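Local coordinates for putative iron binding protein (Bordetella pertussis Tohama I, PDB 1Y9U) that binds ferric iron through tyrosine side chains and probably serves iron uptake as a periplasmic solute-binding protein, at residues 147-152 / 307-312; 90-95 / 300-305; 6-11 / 55-60. All blocks are in the same frame, centred on the assembly; numbering follows the deposited sequence.

Overall arrangement
Contacts 1 and 2 share helix 303-318 and touch each other, Ala149 and Ala150 meeting Ile305 and Leu300; contact 3 lies apart, its centre about 32 Å from that of contact 1 and about 24 Å from that of contact 2. The contact of 6-11 with 55-60 is the most buried of the three and belongs to a beta sheet, with five direct hydrogen bonds. The helix crossing in contact 1 has none between its segments and relies on apolar packing among Ile152, Val148, Tyr308 and two alanines, though its Arg309 reaches toward the iron site. Contact 2, partly buried, joins a loop to the start of the shared helix with two hydrogen bonds and a water.

Contact 1: residues 147-152 / 307-312; sequences LVAAMI and KYRKQA
Ile152 lies against Tyr308 with its CG2 branch and against Ala312 with the CD1 end of the other branch, so it spans one turn of the opposing helix. CG2 stands anti to the backbone N (chi1, measured to CG1, is -62°), and from there Ile152 CG2 comes to 3.5 Å from Tyr308 CD2, obliquely to the ring. Ile152 CD1 is 3.8 Å from Ala312 CA. Gln311, its chain extended, brings CG to 4.0 Å from Ile152 CD1 and sets its OE1 in the plane of the Tyr308 ring, at the edge. The two helices, 142-155 and 303-318, are almost perpendicular here, at 106°, with axes 7.9 Å apart; alanines at the crossing permit this close approach within the two-lobed alpha/beta fold of periplasmic binding proteins. Ala149 CB is 3.8 Å from Tyr308 CB and 4.0 Å from Ala312 CB. Val148 adds its CG1 methyl, 3.5 Å from Ala312 CB, and also packs on Thr160 of helix 157-170. Arg309 meets Ala149 CB mainly with its backbone N and turns its guanidinium to other partners: NH2 forms a salt bridge with Asp63 and a hydrogen bond with Pro142 O, and NE bonds to Thr145 OG1. Its side chain thereby ends about 7 Å from that of Tyr143, an iron ligand seen in a structure of this protein.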
ATOM      1  N   LEU A 147       9.414   2.655  -2.547  1.00 10.24           N
ATOM      2  CA  LEU A 147       9.555   3.044  -3.955  1.00 10.87           C
ATOM      3  C   LEU A 147      11.034   3.006  -4.350  1.00 10.84           C
ATOM      4  O   LEU A 147      11.394   2.520  -5.410  1.00 10.88           O
ATOM      5  CB  LEU A 147       8.950   4.445  -4.197  1.00 11.38           C
ATOM      6  CG  LEU A 147       9.156   5.037  -5.599  1.00 12.38           C
ATOM      7  CD1 LEU A 147       8.503   4.201  -6.658  1.00 13.18           C
ATOM      8  CD2 LEU A 147       8.648   6.494  -5.653  1.00 13.13           C
ATOM      9  N   VAL A 148      11.880   3.536  -3.469  1.00 10.92           N
ATOM     10  CA  VAL A 148      13.339   3.518  -3.673  1.00 11.35           C
ATOM     11  C   VAL A 148      13.859   2.085  -3.774  1.00 11.41           C
ATOM     12  O   VAL A 148      14.681   1.782  -4.623  1.00 12.40           O
ATOM     13  CB  VAL A 148      14.068   4.334  -2.577  1.00 11.67           C
ATOM     14  CG1 VAL A 148      15.603   4.238  -2.715  1.00 11.96           C
ATOM     15  CG2 VAL A 148      13.612   5.795  -2.667  1.00 11.26           C
ATOM     16  N   ALA A 149      13.362   1.200  -2.924  1.00 11.26           N
ATOM     17  CA  ALA A 149      13.771  -0.211  -2.961  1.00 11.43           C
ATOM     18  C   ALA A 149      13.395  -0.862  -4.284  1.00 12.05           C
ATOM     19  O   ALA A 149      14.187  -1.581  -4.891  1.00 12.70           O
ATOM     20  CB  ALA A 149      13.173  -0.979  -1.785  1.00 11.87           C
ATOM     21  N   ALA A 150      12.198  -0.584  -4.778  1.00 11.98           N
ATOM     22  CA  ALA A 150      11.786  -1.115  -6.070  1.00 12.14           C
ATOM     23  C   ALA A 150      12.661  -0.548  -7.187  1.00 12.19           C
ATOM     24  O   ALA A 150      13.002  -1.236  -8.147  1.00 12.80           O
ATOM     25  CB  ALA A 150      10.321  -0.801  -6.328  1.00 11.85           C
ATOM     26  N   MET A 151      13.029   0.728  -7.076  1.00 12.13           N
ATOM     27  CA  MET A 151      13.892   1.348  -8.075  1.00 12.49           C
ATOM     28  C   MET A 151      15.283   0.685  -8.093  1.00 12.83           C
ATOM     29  O   MET A 151      15.847   0.485  -9.156  1.00 13.15           O
ATOM     30  CB  MET A 151      14.020   2.862  -7.846  1.00 12.53           C
ATOM     31  CG  MET A 151      14.716   3.592  -9.002  1.00 13.77           C
ATOM     32  SD  MET A 151      14.700   5.390  -8.791  1.00 14.72           S
ATOM     33  CE  MET A 151      13.000   5.778  -9.220  1.00 15.61           C
ATOM     34  N   ILE A 152      15.828   0.332  -6.938  1.00 12.48           N
ATOM     35  CA  ILE A 152      17.114  -0.402  -6.919  1.00 13.64           C
ATOM     36  C   ILE A 152      16.931  -1.739  -7.629  1.00 14.51           C
ATOM     37  O   ILE A 152      17.752  -2.141  -8.448  1.00 15.55           O
ATOM     38  CB  ILE A 152      17.639  -0.606  -5.492  1.00 13.34           C
ATOM     39  CG1 ILE A 152      17.908   0.746  -4.816  1.00 13.55           C
ATOM     40  CG2 ILE A 152      18.910  -1.462  -5.499  1.00 16.13           C
ATOM     41  CD1 ILE A 152      18.180   0.666  -3.358  1.00 13.15           C
ATOM     42  N   LYS A 307      13.405  -6.959   0.351  1.00 16.49           N
ATOM     43  CA  LYS A 307      14.814  -7.325   0.116  1.00 17.15           C
ATOM     44  C   LYS A 307      15.731  -6.105   0.062  1.00 16.68           C
ATOM     45  O   LYS A 307      16.826  -6.158   0.579  1.00 17.72           O
ATOM     46  CB  LYS A 307      14.961  -8.110  -1.205  1.00 18.18           C
ATOM     47  CG  LYS A 307      16.406  -8.510  -1.610  1.00 20.64           C
ATOM     48  CD  LYS A 307      16.479  -9.270  -2.948  1.00 23.37           C
ATOM     49  CE  LYS A 307      17.942  -9.475  -3.438  1.00 24.87           C
ATOM     50  NZ  LYS A 307      18.062 -10.477  -4.554  1.00 26.43           N
ATOM     51  N   TYR A 308      15.285  -5.028  -0.590  1.00 16.11           N
ATOM     52  CA  TYR A 308      16.123  -3.852  -0.844  1.00 15.82           C
ATOM     53  C   TYR A 308      15.809  -2.673   0.087  1.00 14.69           C
ATOM     54  O   TYR A 308      16.365  -1.586  -0.103  1.00 15.25           O
ATOM     55  CB  TYR A 308      15.984  -3.410  -2.308  1.00 15.98           C
ATOM     56  CG  TYR A 308      16.644  -4.329  -3.296  1.00 16.87           C
ATOM     57  CD1 TYR A 308      15.912  -5.268  -4.011  1.00 18.61           C
ATOM     58  CD2 TYR A 308      18.016  -4.264  -3.523  1.00 19.77           C
ATOM     59  CE1 TYR A 308      16.519  -6.110  -4.928  1.00 20.83           C
ATOM     60  CE2 TYR A 308      18.635  -5.112  -4.438  1.00 21.92           C
ATOM     61  CZ  TYR A 308      17.879  -6.032  -5.135  1.00 21.63           C
ATOM     62  OH  TYR A 308      18.474  -6.887  -6.048  1.00 24.51           O
ATOM     63  N   ARG A 309      14.977  -2.873   1.105  1.00 14.61           N
ATOM     64  CA  ARG A 309      14.477  -1.792   1.955  1.00 14.33           C
ATOM     65  C   ARG A 309      15.581  -1.073   2.720  1.00 15.12           C
ATOM     66  O   ARG A 309      15.640   0.154   2.741  1.00 14.70           O
ATOM     67  CB  ARG A 309      13.382  -2.267   2.940  1.00 14.63           C
ATOM     68  CG  ARG A 309      12.443  -1.136   3.345  1.00 13.85           C
ATOM     69  CD  ARG A 309      11.460  -0.792   2.230  1.00 14.29           C
ATOM     70  NE  ARG A 309      10.310   0.012   2.605  1.00 13.42           N
ATOM     71  CZ  ARG A 309       9.147  -0.451   3.058  1.00 12.74           C
ATOM     72  NH1 ARG A 309       8.952  -1.754   3.254  1.00 13.70           N
ATOM     73  NH2 ARG A 309       8.164   0.396   3.288  1.00 11.74           N
ATOM     74  N   LYS A 310      16.448  -1.847   3.358  1.00 16.50           N
ATOM     75  CA  LYS A 310      17.516  -1.258   4.157  1.00 17.51           C
ATOM     76  C   LYS A 310      18.511  -0.527   3.248  1.00 16.80           C
ATOM     77  O   LYS A 310      18.905   0.588   3.558  1.00 17.35           O
ATOM     78  CB  LYS A 310      18.223  -2.326   4.994  1.00 18.84           C
ATOM     79  CG  LYS A 310      19.251  -1.788   5.987  1.00 22.91           C
ATOM     80  CD  LYS A 310      20.227  -2.876   6.457  1.00 28.17           C
ATOM     81  CE  LYS A 310      19.537  -3.938   7.316  1.00 30.91           C
ATOM     82  NZ  LYS A 310      20.465  -5.006   7.815  1.00 33.45           N
ATOM     83  N   GLN A 311      18.855  -1.104   2.107  1.00 16.80           N
ATOM     84  CA  GLN A 311      19.721  -0.453   1.128  1.00 16.82           C
ATOM     85  C   GLN A 311      19.117   0.886   0.665  1.00 16.37           C
ATOM     86  O   GLN A 311      19.808   1.885   0.530  1.00 17.48           O
ATOM     87  CB  GLN A 311      19.962  -1.357  -0.092  1.00 17.30           C
ATOM     88  CG  GLN A 311      21.068  -0.840  -1.032  1.00 18.98           C
ATOM     89  CD  GLN A 311      21.375  -1.739  -2.214  1.00 20.92           C
ATOM     90  OE1 GLN A 311      20.851  -2.850  -2.321  1.00 22.74           O
ATOM     91  NE2 GLN A 311      22.212  -1.250  -3.117  1.00 21.24           N
ATOM     92  N   ALA A 312      17.806   0.896   0.456  1.00 14.86           N
ATOM     93  CA  ALA A 312      17.096   2.082   0.019  1.00 13.83           C
ATOM     94  C   ALA A 312      17.164   3.169   1.077  1.00 13.60           C
ATOM     95  O   ALA A 312      17.444   4.312   0.756  1.00 13.59           O
ATOM     96  CB  ALA A 312      15.644   1.725  -0.277  1.00 13.78           C
TER

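Contact 2: residues 90-95 / 300-305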
ATOM      1  N   ALA A  90       0.704 -13.902  -8.767  1.00 12.42           N
ATOM      2  CA  ALA A  90       1.867 -14.544  -8.182  1.00 12.91           C
ATOM      3  C   ALA A  90       2.873 -13.549  -7.585  1.00 12.69           C
ATOM      4  O   ALA A  90       3.469 -13.815  -6.550  1.00 13.68           O
ATOM      5  CB  ALA A  90       2.564 -15.461  -9.222  1.00 14.05           C
ATOM      6  N   ASN A  91       3.029 -12.395  -8.223  1.00 12.23           N
ATOM      7  CA  ASN A  91       3.958 -11.397  -7.698  1.00 12.52           C
ATOM      8  C   ASN A  91       3.497 -10.723  -6.399  1.00 12.17           C
ATOM      9  O   ASN A  91       4.272 -10.014  -5.757  1.00 12.51           O
ATOM     10  CB  ASN A  91       4.309 -10.372  -8.791  1.00 12.32           C
ATOM     11  CG  ASN A  91       3.166  -9.443  -9.122  1.00 12.75           C
ATOM     12  OD1 ASN A  91       2.031  -9.865  -9.311  1.00 13.55           O
ATOM     13  ND2 ASN A  91       3.479  -8.143  -9.219  1.00 14.41           N
ATOM     14  N   LEU A  92       2.249 -10.960  -6.013  1.00 12.49           N
ATOM     15  CA  LEU A  92       1.627 -10.344  -4.848  1.00 12.17           C
ATOM     16  C   LEU A  92       1.245 -11.374  -3.780  1.00 12.20           C
ATOM     17  O   LEU A  92       0.404 -11.109  -2.940  1.00 11.33           O
ATOM     18  CB  LEU A  92       0.379  -9.568  -5.304  1.00 11.97           C
ATOM     19  CG  LEU A  92       0.649  -8.430  -6.290  1.00 12.42           C
ATOM     20  CD1 LEU A  92      -0.640  -7.858  -6.903  1.00 12.95           C
ATOM     21  CD2 LEU A  92       1.460  -7.304  -5.616  1.00 14.53           C
ATOM     22  N   ARG A  93       1.871 -12.542  -3.827  1.00 12.37           N
ATOM     23  CA  ARG A  93       1.735 -13.533  -2.766  1.00 12.73           C
ATOM     24  C   ARG A  93       3.047 -14.250  -2.542  1.00 13.85           C
ATOM     25  O   ARG A  93       3.903 -14.286  -3.418  1.00 14.82           O
ATOM     26  CB  ARG A  93       0.621 -14.549  -3.059  1.00 13.41           C
ATOM     27  CG  ARG A  93       0.660 -15.217  -4.409  1.00 13.81           C
ATOM     28  CD  ARG A  93      -0.458 -16.229  -4.584  1.00 13.64           C
ATOM     29  NE  ARG A  93      -0.778 -16.491  -5.974  1.00 14.12           N
ATOM     30  CZ  ARG A  93      -0.155 -17.362  -6.749  1.00 14.18           C
ATOM     31  NH1 ARG A  93       0.842 -18.067  -6.273  1.00 16.76           N
ATOM     32  NH2 ARG A  93      -0.521 -17.501  -8.005  1.00 17.05           N
ATOM     33  N   GLY A  94       3.201 -14.800  -1.350  1.00 15.50           N
ATOM     34  CA  GLY A  94       4.406 -15.534  -1.003  1.00 18.35           C
ATOM     35  C   GLY A  94       4.300 -16.973  -1.490  1.00 20.64           C
ATOM     36  O   GLY A  94       3.215 -17.534  -1.642  1.00 21.89           O
ATOM     37  N   ALA A  95       5.442 -17.590  -1.737  1.00 23.87           N
ATOM     38  CA  ALA A  95       5.463 -19.006  -2.098  1.00 25.59           C
ATOM     39  C   ALA A  95       4.783 -19.898  -1.038  1.00 26.50           C
ATOM     40  O   ALA A  95       4.824 -19.611   0.161  1.00 27.54           O
ATOM     41  CB  ALA A  95       6.880 -19.441  -2.314  1.00 26.12           C
ATOM     42  N   LEU A 300       7.166  -6.606 -10.815  1.00 14.22           N
ATOM     43  CA  LEU A 300       8.123  -6.913  -9.771  1.00 14.45           C
ATOM     44  C   LEU A 300       7.446  -7.680  -8.626  1.00 14.54           C
ATOM     45  O   LEU A 300       6.384  -7.267  -8.146  1.00 14.39           O
ATOM     46  CB  LEU A 300       8.717  -5.605  -9.226  1.00 15.05           C
ATOM     47  CG  LEU A 300       9.862  -5.745  -8.241  1.00 14.89           C
ATOM     48  CD1 LEU A 300      11.139  -6.136  -8.995  1.00 15.14           C
ATOM     49  CD2 LEU A 300      10.110  -4.454  -7.477  1.00 15.66           C
ATOM     50  N   PRO A 301       8.016  -8.783  -8.162  1.00 14.35           N
ATOM     51  CA  PRO A 301       7.543  -9.382  -6.917  1.00 14.60           C
ATOM     52  C   PRO A 301       7.680  -8.384  -5.780  1.00 14.46           C
ATOM     53  O   PRO A 301       8.752  -7.823  -5.593  1.00 14.80           O
ATOM     54  CB  PRO A 301       8.470 -10.594  -6.735  1.00 14.94           C
ATOM     55  CG  PRO A 301       8.949 -10.887  -8.096  1.00 14.98           C
ATOM     56  CD  PRO A 301       9.106  -9.564  -8.776  1.00 15.09           C
ATOM     57  N   VAL A 302       6.602  -8.087  -5.063  1.00 14.39           N
ATOM     58  CA  VAL A 302       6.690  -7.079  -4.011  1.00 14.59           C
ATOM     59  C   VAL A 302       7.621  -7.500  -2.896  1.00 15.02           C
ATOM     60  O   VAL A 302       8.107  -6.659  -2.153  1.00 14.86           O
ATOM     61  CB  VAL A 302       5.316  -6.652  -3.439  1.00 14.09           C
ATOM     62  CG1 VAL A 302       4.547  -5.867  -4.481  1.00 15.33           C
ATOM     63  CG2 VAL A 302       4.503  -7.850  -2.914  1.00 14.25           C
ATOM     64  N   ALA A 303       7.919  -8.798  -2.785  1.00 15.04           N
ATOM     65  CA  ALA A 303       8.922  -9.238  -1.824  1.00 16.09           C
ATOM     66  C   ALA A 303      10.291  -8.567  -2.045  1.00 16.38           C
ATOM     67  O   ALA A 303      11.030  -8.389  -1.088  1.00 17.08           O
ATOM     68  CB  ALA A 303       9.053 -10.750  -1.823  1.00 16.53           C
ATOM     69  N   GLU A 304      10.587  -8.193  -3.289  1.00 16.28           N
ATOM     70  CA  GLU A 304      11.809  -7.431  -3.628  1.00 16.80           C
ATOM     71  C   GLU A 304      11.912  -6.105  -2.874  1.00 16.93           C
ATOM     72  O   GLU A 304      13.016  -5.619  -2.587  1.00 17.13           O
ATOM     73  CB  GLU A 304      11.908  -7.178  -5.144  1.00 17.89           C
ATOM     74  CG  GLU A 304      12.105  -8.429  -5.985  1.00 20.26           C
ATOM     75  CD  GLU A 304      13.546  -8.913  -5.973  1.00 24.48           C
ATOM     76  OE1 GLU A 304      13.869  -9.756  -5.128  1.00 28.25           O
ATOM     77  OE2 GLU A 304      14.348  -8.425  -6.794  1.00 27.84           O
ATOM     78  N   ILE A 305      10.774  -5.495  -2.575  1.00 16.17           N
ATOM     79  CA  ILE A 305      10.766  -4.245  -1.818  1.00 15.52           C
ATOM     80  C   ILE A 305      11.357  -4.477  -0.421  1.00 16.05           C
ATOM     81  O   ILE A 305      12.167  -3.695   0.071  1.00 16.50           O
ATOM     82  CB  ILE A 305       9.333  -3.666  -1.741  1.00 15.06           C
ATOM     83  CG1 ILE A 305       8.885  -3.193  -3.112  1.00 15.36           C
ATOM     84  CG2 ILE A 305       9.245  -2.542  -0.724  1.00 14.89           C
ATOM     85  CD1 ILE A 305       7.390  -3.074  -3.211  1.00 16.82           C
TER
HETATM   86  O   HOH W   1       6.384 -10.952  -4.005  1.00 17.44           O
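Asn91 grips the chain at 300-302 with both its backbone and its side chain. Asn91 O accepts a hydrogen bond from Val302 N (3.1 Å, 163° at the hydrogen), with the donor nearly in line with the C=O bond. Asn91 O also lies 3.5 Å from Pro301 CA in a CA-H...O contact. Asn91 ND2 donates to Leu300 O at 3.2 Å; this bond lies close to the plane of the asparagine amide but meets the Leu300 carbonyl from above its plane, away from its lone pairs. A chi1 of 71°, which tucks CG between the backbone N and carbonyl carbon, turns the amide back toward that oxygen. Together these bonds clasp the loop between helix 82-87 and strand 100-112 to the start of helix 303-318, a loop-to-helix-start contact in the periplasmic binding protein fold. Water 1 donates to Asn91 O and accepts from Ala303 N, each at 2.9 Å, so it links the loop to a backbone N-H at the beginning of that helix. Leu92 CD2 lies 3.6 Å from Val302 CG1. Further out, Leu92 is held by backbone hydrogen bonding with Ala101 and by packing on Leu104, both of strand 100-112. Val302 rests on Trp99 and on Ile64 of helix 64-72, while Leu300 leans on Ala150 and Ala153 of helix 142-155.

Contact 3: residues 6-11 / 55-60; sequences DEVSLY and PADVLM
The Tyr11 ring carries the methyl of Ala56 over one face: CB stands 3.5 Å from the ring centroid and 7° off the normal, a CH-pi contact. With chi1 at -78°, the ring leans back along the neighbouring chain; Tyr11 OH lies 3.4 Å from Pro55 CD and hydrogen-bonds to Glu50. The other flat group, the Asp57 carboxylate, uses the anti lone pair of OD2 to accept from Ser9 N at 2.8 Å. Water 2 also donates to OD2, as well as to Pro55 O, and it bonds to Ser9 OG, whose further partner is Asn35. Asp57 OD1 is taken by Asn250 N, so both oxygens of this buried carboxylate have backbone donors, an arrangement consistent with a negative charge held there. Ser9 O accepts from both Asp57 N (2.9 Å) and Val58 N (3.2 Å). Beyond it the strands run parallel in register: Tyr11 N donates to Val58 O, and Met60 N to Tyr11 O at 2.9 Å. Leu10 CD1 and Val58 CG1 meet at 3.6 Å on one face of the sheet, and Tyr11 lies with Leu59 on the other. Strand 7-12 runs between parallel strands 33-38 and 58-62, with helices 20-30 and 43-50 in the beta-alpha-beta crossovers, as in periplasmic binding protein lobes. Helix 43-50 covers the Tyr11 face through Leu43, Arg46 and Val47, and helix 251-261 packs on Val58 and Met60.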
ATOM      1  N   ASP A   6     -18.091 -22.572  14.832  1.00 28.30           N
ATOM      2  CA  ASP A   6     -17.683 -21.865  16.080  1.00 27.62           C
ATOM      3  C   ASP A   6     -17.058 -20.478  15.801  1.00 25.02           C
ATOM      4  O   ASP A   6     -17.804 -19.542  15.637  1.00 23.79           O
ATOM      5  CB  ASP A   6     -16.797 -22.754  16.973  1.00 29.17           C
ATOM      6  CG  ASP A   6     -17.492 -23.161  18.266  1.00 32.65           C
ATOM      7  OD1 ASP A   6     -18.669 -23.607  18.209  1.00 37.05           O
ATOM      8  OD2 ASP A   6     -16.943 -23.081  19.391  1.00 35.11           O
ATOM      9  N   GLU A   7     -15.727 -20.356  15.738  1.00 22.95           N
ATOM     10  CA  GLU A   7     -15.068 -19.038  15.761  1.00 21.59           C
ATOM     11  C   GLU A   7     -13.735 -18.939  15.003  1.00 19.65           C
ATOM     12  O   GLU A   7     -13.105 -19.930  14.626  1.00 18.20           O
ATOM     13  CB  GLU A   7     -14.870 -18.555  17.217  1.00 22.20           C
ATOM     14  CG  GLU A   7     -13.879 -19.379  18.018  1.00 23.82           C
ATOM     15  CD  GLU A   7     -13.614 -18.831  19.414  1.00 26.32           C
ATOM     16  OE1 GLU A   7     -14.228 -17.822  19.818  1.00 26.73           O
ATOM     17  OE2 GLU A   7     -12.764 -19.427  20.104  1.00 30.47           O
ATOM     18  N   VAL A   8     -13.313 -17.691  14.812  1.00 18.54           N
ATOM     19  CA  VAL A   8     -12.048 -17.363  14.165  1.00 17.61           C
ATOM     20  C   VAL A   8     -11.609 -16.006  14.707  1.00 17.09           C
ATOM     21  O   VAL A   8     -12.420 -15.085  14.838  1.00 16.91           O
ATOM     22  CB  VAL A   8     -12.197 -17.343  12.613  1.00 17.38           C
ATOM     23  CG1 VAL A   8     -13.094 -16.206  12.130  1.00 16.37           C
ATOM     24  CG2 VAL A   8     -10.850 -17.316  11.928  1.00 17.03           C
ATOM     25  N   SER A   9     -10.320 -15.897  15.001  1.00 17.45           N
ATOM     26  CA  SER A   9      -9.767 -14.670  15.556  1.00 17.45           C
ATOM     27  C   SER A   9      -8.854 -13.953  14.552  1.00 16.54           C
ATOM     28  O   SER A   9      -7.855 -14.487  14.112  1.00 16.15           O
ATOM     29  CB  SER A   9      -9.010 -14.954  16.856  1.00 17.87           C
ATOM     30  OG  SER A   9      -9.907 -15.426  17.848  1.00 20.73           O
ATOM     31  N   LEU A  10      -9.228 -12.725  14.224  1.00 15.90           N
ATOM     32  CA  LEU A  10      -8.448 -11.879  13.312  1.00 15.68           C
ATOM     33  C   LEU A  10      -7.658 -10.868  14.110  1.00 15.66           C
ATOM     34  O   LEU A  10      -8.243  -9.995  14.728  1.00 16.54           O
ATOM     35  CB  LEU A  10      -9.388 -11.155  12.359  1.00 16.05           C
ATOM     36  CG  LEU A  10      -8.729 -10.138  11.404  1.00 15.90           C
ATOM     37  CD1 LEU A  10      -7.783 -10.816  10.425  1.00 16.35           C
ATOM     38  CD2 LEU A  10      -9.801  -9.346  10.673  1.00 18.54           C
ATOM     39  N   TYR A  11      -6.341 -10.994  14.094  1.00 15.67           N
ATOM     40  CA  TYR A  11      -5.465  -9.975  14.673  1.00 16.18           C
ATOM     41  C   TYR A  11      -5.094  -9.021  13.546  1.00 16.16           C
ATOM     42  O   TYR A  11      -4.500  -9.447  12.562  1.00 16.03           O
ATOM     43  CB  TYR A  11      -4.180 -10.590  15.229  1.00 16.50           C
ATOM     44  CG  TYR A  11      -4.280 -11.282  16.584  1.00 18.38           C
ATOM     45  CD1 TYR A  11      -5.414 -11.994  16.971  1.00 20.22           C
ATOM     46  CD2 TYR A  11      -3.210 -11.242  17.463  1.00 19.19           C
ATOM     47  CE1 TYR A  11      -5.468 -12.629  18.199  1.00 21.67           C
ATOM     48  CE2 TYR A  11      -3.266 -11.878  18.686  1.00 20.78           C
ATOM     49  CZ  TYR A  11      -4.392 -12.556  19.043  1.00 21.37           C
ATOM     50  OH  TYR A  11      -4.432 -13.192  20.261  1.00 23.59           O
ATOM     51  N   PRO A  55      -4.385 -17.350  20.512  1.00 21.51           N
ATOM     52  CA  PRO A  55      -5.675 -17.495  19.827  1.00 21.18           C
ATOM     53  C   PRO A  55      -5.689 -17.011  18.377  1.00 20.35           C
ATOM     54  O   PRO A  55      -6.680 -17.244  17.694  1.00 20.16           O
ATOM     55  CB  PRO A  55      -6.617 -16.591  20.627  1.00 21.39           C
ATOM     56  CG  PRO A  55      -5.916 -16.253  21.857  1.00 22.77           C
ATOM     57  CD  PRO A  55      -4.469 -16.360  21.596  1.00 21.84           C
ATOM     58  N   ALA A  56      -4.652 -16.311  17.932  1.00 19.82           N
ATOM     59  CA  ALA A  56      -4.678 -15.727  16.582  1.00 18.96           C
ATOM     60  C   ALA A  56      -4.844 -16.787  15.491  1.00 18.36           C
ATOM     61  O   ALA A  56      -4.128 -17.794  15.468  1.00 18.37           O
ATOM     62  CB  ALA A  56      -3.410 -14.938  16.327  1.00 19.10           C
ATOM     63  N   ASP A  57      -5.768 -16.517  14.571  1.00 17.17           N
ATOM     64  CA  ASP A  57      -5.993 -17.364  13.405  1.00 16.89           C
ATOM     65  C   ASP A  57      -5.451 -16.739  12.121  1.00 15.51           C
ATOM     66  O   ASP A  57      -4.768 -17.398  11.347  1.00 14.69           O
ATOM     67  CB  ASP A  57      -7.493 -17.667  13.250  1.00 16.75           C
ATOM     68  CG  ASP A  57      -7.998 -18.629  14.292  1.00 17.89           C
ATOM     69  OD1 ASP A  57      -7.366 -19.691  14.422  1.00 19.38           O
ATOM     70  OD2 ASP A  57      -9.014 -18.398  14.970  1.00 18.08           O
ATOM     71  N   VAL A  58      -5.801 -15.477  11.899  1.00 15.42           N
ATOM     72  CA  VAL A  58      -5.390 -14.725  10.715  1.00 14.25           C
ATOM     73  C   VAL A  58      -4.739 -13.426  11.188  1.00 14.74           C
ATOM     74  O   VAL A  58      -5.260 -12.766  12.080  1.00 14.93           O
ATOM     75  CB  VAL A  58      -6.603 -14.408   9.817  1.00 13.91           C
ATOM     76  CG1 VAL A  58      -6.205 -13.523   8.642  1.00 13.94           C
ATOM     77  CG2 VAL A  58      -7.241 -15.696   9.311  1.00 13.78           C
ATOM     78  N   LEU A  59      -3.604 -13.093  10.579  1.00 14.47           N
ATOM     79  CA  LEU A  59      -2.843 -11.880  10.861  1.00 14.64           C
ATOM     80  C   LEU A  59      -3.003 -10.956   9.665  1.00 14.04           C
ATOM     81  O   LEU A  59      -2.757 -11.373   8.553  1.00 15.30           O
ATOM     82  CB  LEU A  59      -1.374 -12.221  11.034  1.00 14.96           C
ATOM     83  CG  LEU A  59      -1.064 -13.333  12.025  1.00 15.71           C
ATOM     84  CD1 LEU A  59       0.435 -13.476  12.159  1.00 16.98           C
ATOM     85  CD2 LEU A  59      -1.711 -13.029  13.351  1.00 16.47           C
ATOM     86  N   MET A  60      -3.426  -9.726   9.910  1.00 13.57           N
ATOM     87  CA  MET A  60      -3.673  -8.742   8.845  1.00 13.00           C
ATOM     88  C   MET A  60      -2.876  -7.463   9.134  1.00 13.13           C
ATOM     89  O   MET A  60      -2.944  -6.929  10.252  1.00 13.91           O
ATOM     90  CB  MET A  60      -5.163  -8.405   8.810  1.00 13.21           C
ATOM     91  CG  MET A  60      -5.556  -7.279   7.866  1.00 14.54           C
ATOM     92  SD  MET A  60      -7.316  -6.913   7.886  1.00 15.68           S
ATOM     93  CE  MET A  60      -7.863  -8.185   6.882  1.00 16.59           C
TER
HETATM   94  O   HOH W   2      -9.269 -17.961  18.089  1.00 24.45           O